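Formyltransferase (Francisella tularensis subsp. tularensis, PDB 4NV1) belongs to the formyltransferase family, pairing a mixed-sheet domain of Rossmann-like strand order with a smaller C-terminal domain of the N-formyltransferase dimerization type. Local coordinates at residues I121-I135 with V165-P179. Sequence-based numbering, arbitrary orientation.
Sequences IHVMDEEIDHGDIII and VIDDILNNKFTRIKP
Asp132 and Arg176 meet beside the point where an extended chain is pinned to the margin of a sheet. Arg176 NE gives Asp132 OD2 a bond of 2.9 Å, close to the guanidinium plane and on the oxygen's anti lone pair; NH2 adds a weak second one. Both bonds fall on OD2, and the carboxylate and guanidinium planes stand 84° apart, so the pair is not a flat, two-oxygen fork. A bend at chi3 (68°) carries the guanidinium over Val123 CG2, which lies above its centre while also meeting the edge of the Phe174 ring.

Next to the ion pair, Ile133 and Ile177 form a single antiparallel hydrogen-bonded bridge, Ile133 N to Ile177 O at 2.7 Å and Ile177 N to Ile133 O at 2.8 Å. Ile134 and Ile135 both face Ile121, a classic beta bulge. Beside the bridge, Ile134 CA makes a CA-H...O contact with Thr175 O. A water donates to Ile134 O and makes a weak hydrogen bond with Thr175 OG1.

Ile134 CD1 packs obliquely on Phe174, 3.7 Å from CD2, and touches Ile169 of helix 147-170. From that helix, Val165 sends CG2 tip to tip against Ile121 CD1 and sets CG1 against Ile135 CG2 at 3.7 Å. A Schellman motif at Asn172 closes the helix's C-terminal end, before the chain returns to the start of strand 133-139, outermost within this chain's mixed sheet. Apolar side chains thus join helix to sheet, while the returning chain relies on two backbone bonds and a one-oxygen salt bridge whose directionality probably rests mostly on NE.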
# COMPACT_ATOMS: atom_id res chain seq x y z
N ILE A 121 -19.74 21.93 -13.85
CA ILE A 121 -21.18 21.92 -14.12
C ILE A 121 -21.43 22.58 -15.44
O ILE A 121 -20.98 23.71 -15.72
CB ILE A 121 -21.95 22.69 -13.06
CG1 ILE A 121 -21.62 22.16 -11.69
CG2 ILE A 121 -23.45 22.62 -13.36
CD1 ILE A 121 -22.07 23.01 -10.53
N HIS A 122 -22.11 21.85 -16.29
CA HIS A 122 -22.26 22.29 -17.66
C HIS A 122 -23.59 21.82 -18.19
O HIS A 122 -24.16 20.81 -17.75
CB HIS A 122 -21.11 21.77 -18.53
CG HIS A 122 -21.12 20.29 -18.73
ND1 HIS A 122 -20.55 19.41 -17.84
CD2 HIS A 122 -21.63 19.54 -19.74
CE1 HIS A 122 -20.73 18.17 -18.28
NE2 HIS A 122 -21.40 18.23 -19.41
N VAL A 123 -24.09 22.58 -19.15
CA VAL A 123 -25.33 22.23 -19.82
C VAL A 123 -25.13 21.05 -20.75
O VAL A 123 -24.28 21.09 -21.60
CB VAL A 123 -25.89 23.44 -20.59
CG1 VAL A 123 -27.22 23.09 -21.28
CG2 VAL A 123 -26.08 24.62 -19.64
N MET A 124 -26.01 20.06 -20.70
CA MET A 124 -25.79 18.87 -21.53
C MET A 124 -26.21 19.16 -22.95
O MET A 124 -27.13 19.96 -23.21
CB MET A 124 -26.52 17.65 -20.96
CG MET A 124 -26.18 17.39 -19.52
SD MET A 124 -27.18 16.18 -18.63
CE MET A 124 -27.11 14.82 -19.76
N ASP A 125 -25.46 18.50 -23.83
CA ASP A 125 -25.49 18.52 -25.28
C ASP A 125 -25.59 17.07 -25.77
O ASP A 125 -25.57 16.12 -24.97
CB ASP A 125 -24.12 19.00 -25.78
CG ASP A 125 -24.17 20.34 -26.41
OD1 ASP A 125 -25.19 20.65 -27.05
OD2 ASP A 125 -23.13 21.04 -26.30
N GLU A 126 -25.62 16.88 -27.09
CA GLU A 126 -25.47 15.54 -27.67
C GLU A 126 -24.14 14.78 -27.40
O GLU A 126 -24.13 13.54 -27.32
CB GLU A 126 -25.78 15.62 -29.15
CG GLU A 126 -27.17 16.22 -29.36
CD GLU A 126 -27.89 15.69 -30.59
OE1 GLU A 126 -28.72 16.46 -31.13
OE2 GLU A 126 -27.64 14.53 -31.01
N GLU A 127 -23.04 15.50 -27.19
CA GLU A 127 -21.77 14.86 -26.87
C GLU A 127 -21.44 14.81 -25.39
O GLU A 127 -21.88 15.67 -24.62
CB GLU A 127 -20.63 15.55 -27.64
CG GLU A 127 -20.68 15.41 -29.16
CD GLU A 127 -19.30 15.27 -29.79
OE1 GLU A 127 -18.33 14.98 -29.05
OE2 GLU A 127 -19.16 15.43 -31.03
N ILE A 128 -20.65 13.81 -25.01
CA ILE A 128 -20.18 13.55 -23.64
C ILE A 128 -19.27 14.63 -23.02
O ILE A 128 -18.19 14.95 -23.52
CB ILE A 128 -19.46 12.15 -23.52
CG1 ILE A 128 -20.41 10.96 -23.79
CG2 ILE A 128 -18.74 11.97 -22.18
CD1 ILE A 128 -20.04 9.66 -23.10
N ASP A 129 -19.66 15.12 -21.84
CA ASP A 129 -18.86 16.14 -21.16
C ASP A 129 -18.48 17.22 -22.21
O ASP A 129 -17.30 17.45 -22.41
CB ASP A 129 -17.59 15.49 -20.52
CG ASP A 129 -17.89 14.30 -19.56
OD1 ASP A 129 -18.97 14.33 -18.91
OD2 ASP A 129 -17.05 13.35 -19.44
N HIS A 130 -19.46 17.88 -22.86
CA HIS A 130 -19.22 18.75 -24.01
C HIS A 130 -19.83 20.17 -24.13
O HIS A 130 -19.28 20.99 -24.88
CB HIS A 130 -19.61 17.96 -25.26
CG HIS A 130 -19.17 18.60 -26.55
ND1 HIS A 130 -19.88 19.61 -27.17
CD2 HIS A 130 -18.09 18.36 -27.33
CE1 HIS A 130 -19.26 19.96 -28.28
NE2 HIS A 130 -18.17 19.22 -28.40
N GLY A 131 -20.98 20.47 -23.52
CA GLY A 131 -21.69 21.75 -23.81
C GLY A 131 -21.30 22.92 -22.91
O GLY A 131 -20.41 22.76 -22.05
N ASP A 132 -21.98 24.06 -23.06
CA ASP A 132 -21.75 25.23 -22.19
C ASP A 132 -21.44 25.03 -20.73
O ASP A 132 -22.24 24.50 -19.95
CB ASP A 132 -22.94 26.20 -22.23
CG ASP A 132 -23.02 27.00 -23.54
OD1 ASP A 132 -22.09 26.91 -24.38
OD2 ASP A 132 -24.05 27.67 -23.71
N ILE A 133 -20.35 25.62 -20.30
CA ILE A 133 -19.97 25.58 -18.93
C ILE A 133 -20.59 26.68 -18.08
O ILE A 133 -20.52 27.89 -18.34
CB ILE A 133 -18.44 25.67 -18.74
CG1 ILE A 133 -17.77 24.53 -19.47
CG2 ILE A 133 -18.10 25.61 -17.25
CD1 ILE A 133 -16.26 24.66 -19.56
N ILE A 134 -21.13 26.27 -16.96
CA ILE A 134 -21.77 27.19 -16.08
C ILE A 134 -20.83 27.65 -15.03
O ILE A 134 -20.80 28.84 -14.66
CB ILE A 134 -22.92 26.51 -15.37
CG1 ILE A 134 -23.98 26.08 -16.39
CG2 ILE A 134 -23.39 27.34 -14.23
CD1 ILE A 134 -25.17 25.38 -15.80
N ILE A 135 -20.14 26.67 -14.46
CA ILE A 135 -19.16 26.91 -13.44
C ILE A 135 -18.21 25.69 -13.34
O ILE A 135 -18.66 24.53 -13.45
CB ILE A 135 -19.77 27.27 -12.11
CG1 ILE A 135 -18.74 27.95 -11.23
CG2 ILE A 135 -20.33 26.09 -11.29
CD1 ILE A 135 -19.07 28.20 -9.78
N VAL A 165 -24.39 27.64 -7.47
CA VAL A 165 -25.06 28.06 -8.68
C VAL A 165 -26.51 27.59 -8.82
O VAL A 165 -27.19 27.98 -9.79
CB VAL A 165 -24.30 27.69 -9.97
CG1 VAL A 165 -22.94 28.39 -10.06
CG2 VAL A 165 -24.23 26.17 -10.18
N ILE A 166 -27.01 26.80 -7.87
CA ILE A 166 -28.40 26.25 -7.99
C ILE A 166 -29.49 27.36 -8.05
O ILE A 166 -30.40 27.31 -8.89
CB ILE A 166 -28.64 25.21 -6.86
CG1 ILE A 166 -30.04 24.60 -6.93
CG2 ILE A 166 -28.55 25.84 -5.47
CD1 ILE A 166 -30.42 24.08 -8.28
N ASP A 167 -29.32 28.42 -7.25
CA ASP A 167 -30.24 29.58 -7.36
C ASP A 167 -30.35 30.22 -8.75
O ASP A 167 -31.45 30.36 -9.32
CB ASP A 167 -29.95 30.63 -6.28
CG ASP A 167 -30.39 30.16 -4.90
OD1 ASP A 167 -31.14 29.15 -4.75
OD2 ASP A 167 -29.94 30.76 -3.91
N ASP A 168 -29.19 30.47 -9.33
CA ASP A 168 -29.14 31.05 -10.66
C ASP A 168 -29.81 30.16 -11.68
O ASP A 168 -30.51 30.63 -12.60
CB ASP A 168 -27.71 31.22 -11.16
CG ASP A 168 -26.93 32.33 -10.46
OD1 ASP A 168 -25.74 32.51 -10.82
OD2 ASP A 168 -27.48 33.00 -9.56
N ILE A 169 -29.51 28.87 -11.59
CA ILE A 169 -30.15 27.94 -12.47
C ILE A 169 -31.67 27.87 -12.21
O ILE A 169 -32.42 27.73 -13.15
CB ILE A 169 -29.54 26.51 -12.34
CG1 ILE A 169 -28.10 26.45 -12.81
CG2 ILE A 169 -30.37 25.48 -13.07
CD1 ILE A 169 -27.24 25.32 -12.22
N LEU A 170 -32.14 27.85 -10.97
CA LEU A 170 -33.59 27.76 -10.77
C LEU A 170 -34.24 29.08 -11.24
O LEU A 170 -35.42 29.12 -11.64
CB LEU A 170 -33.91 27.54 -9.30
CG LEU A 170 -33.38 26.25 -8.68
CD1 LEU A 170 -33.64 26.16 -7.19
CD2 LEU A 170 -34.03 25.08 -9.37
N ASN A 171 -33.45 30.15 -11.19
CA ASN A 171 -33.93 31.43 -11.68
C ASN A 171 -33.78 31.58 -13.14
O ASN A 171 -34.19 32.58 -13.65
CB ASN A 171 -33.31 32.59 -10.93
CG ASN A 171 -33.84 32.61 -9.51
OD1 ASN A 171 -35.01 32.23 -9.27
ND2 ASN A 171 -32.99 32.96 -8.55
N ASN A 172 -33.33 30.52 -13.79
CA ASN A 172 -33.08 30.54 -15.20
C ASN A 172 -32.29 31.76 -15.76
O ASN A 172 -32.52 32.17 -16.90
CB ASN A 172 -34.39 30.44 -15.94
CG ASN A 172 -34.17 29.92 -17.33
OD1 ASN A 172 -33.27 29.13 -17.57
ND2 ASN A 172 -34.94 30.41 -18.27
N LYS A 173 -31.39 32.30 -14.95
CA LYS A 173 -30.35 33.26 -15.35
C LYS A 173 -28.96 32.87 -14.77
O LYS A 173 -28.63 33.11 -13.63
CB LYS A 173 -30.80 34.63 -14.86
CG LYS A 173 -29.79 35.73 -14.60
CD LYS A 173 -30.55 37.02 -14.27
CE LYS A 173 -30.00 38.26 -14.97
NZ LYS A 173 -30.25 38.16 -16.44
N PHE A 174 -28.15 32.21 -15.59
CA PHE A 174 -26.91 31.54 -15.12
C PHE A 174 -25.84 31.60 -16.20
O PHE A 174 -26.13 31.77 -17.35
CB PHE A 174 -27.21 30.09 -14.74
CG PHE A 174 -27.76 29.24 -15.84
CD1 PHE A 174 -29.11 29.07 -15.99
CD2 PHE A 174 -26.93 28.50 -16.63
CE1 PHE A 174 -29.63 28.33 -17.02
CE2 PHE A 174 -27.44 27.71 -17.63
CZ PHE A 174 -28.80 27.61 -17.83
N THR A 175 -24.60 31.42 -15.81
CA THR A 175 -23.49 31.55 -16.68
C THR A 175 -23.55 30.45 -17.69
O THR A 175 -23.86 29.32 -17.35
CB THR A 175 -22.26 31.47 -15.77
OG1 THR A 175 -22.30 32.65 -14.96
CG2 THR A 175 -20.95 31.29 -16.52
N ARG A 176 -23.19 30.80 -18.92
CA ARG A 176 -22.95 29.85 -19.98
C ARG A 176 -21.71 30.26 -20.79
O ARG A 176 -21.75 31.23 -21.55
CB ARG A 176 -24.17 29.82 -20.87
CG ARG A 176 -25.38 29.28 -20.12
CD ARG A 176 -26.58 29.10 -21.07
NE ARG A 176 -26.38 28.03 -22.07
CZ ARG A 176 -27.38 27.30 -22.52
NH1 ARG A 176 -28.62 27.54 -22.08
NH2 ARG A 176 -27.14 26.32 -23.37
N ILE A 177 -20.62 29.52 -20.60
CA ILE A 177 -19.42 29.72 -21.35
C ILE A 177 -19.01 28.50 -22.21
O ILE A 177 -18.87 27.38 -21.69
CB ILE A 177 -18.28 30.21 -20.47
CG1 ILE A 177 -18.61 31.59 -19.90
CG2 ILE A 177 -17.05 30.37 -21.36
CD1 ILE A 177 -17.83 31.88 -18.64
N LYS A 178 -18.78 28.75 -23.50
CA LYS A 178 -18.30 27.72 -24.45
C LYS A 178 -16.99 27.07 -24.03
O LYS A 178 -16.07 27.72 -23.55
CB LYS A 178 -18.13 28.37 -25.81
CG LYS A 178 -17.77 27.41 -26.94
CD LYS A 178 -17.72 28.12 -28.30
CE LYS A 178 -19.10 28.29 -28.91
NZ LYS A 178 -19.87 27.02 -29.03
N PRO A 179 -16.86 25.76 -24.14
CA PRO A 179 -15.51 25.34 -23.69
C PRO A 179 -14.45 25.87 -24.67
O PRO A 179 -14.76 26.10 -25.84
CB PRO A 179 -15.59 23.81 -23.68
CG PRO A 179 -17.06 23.51 -23.78
CD PRO A 179 -17.64 24.62 -24.64
O HOH W 1 -21.71 30.71 -12.44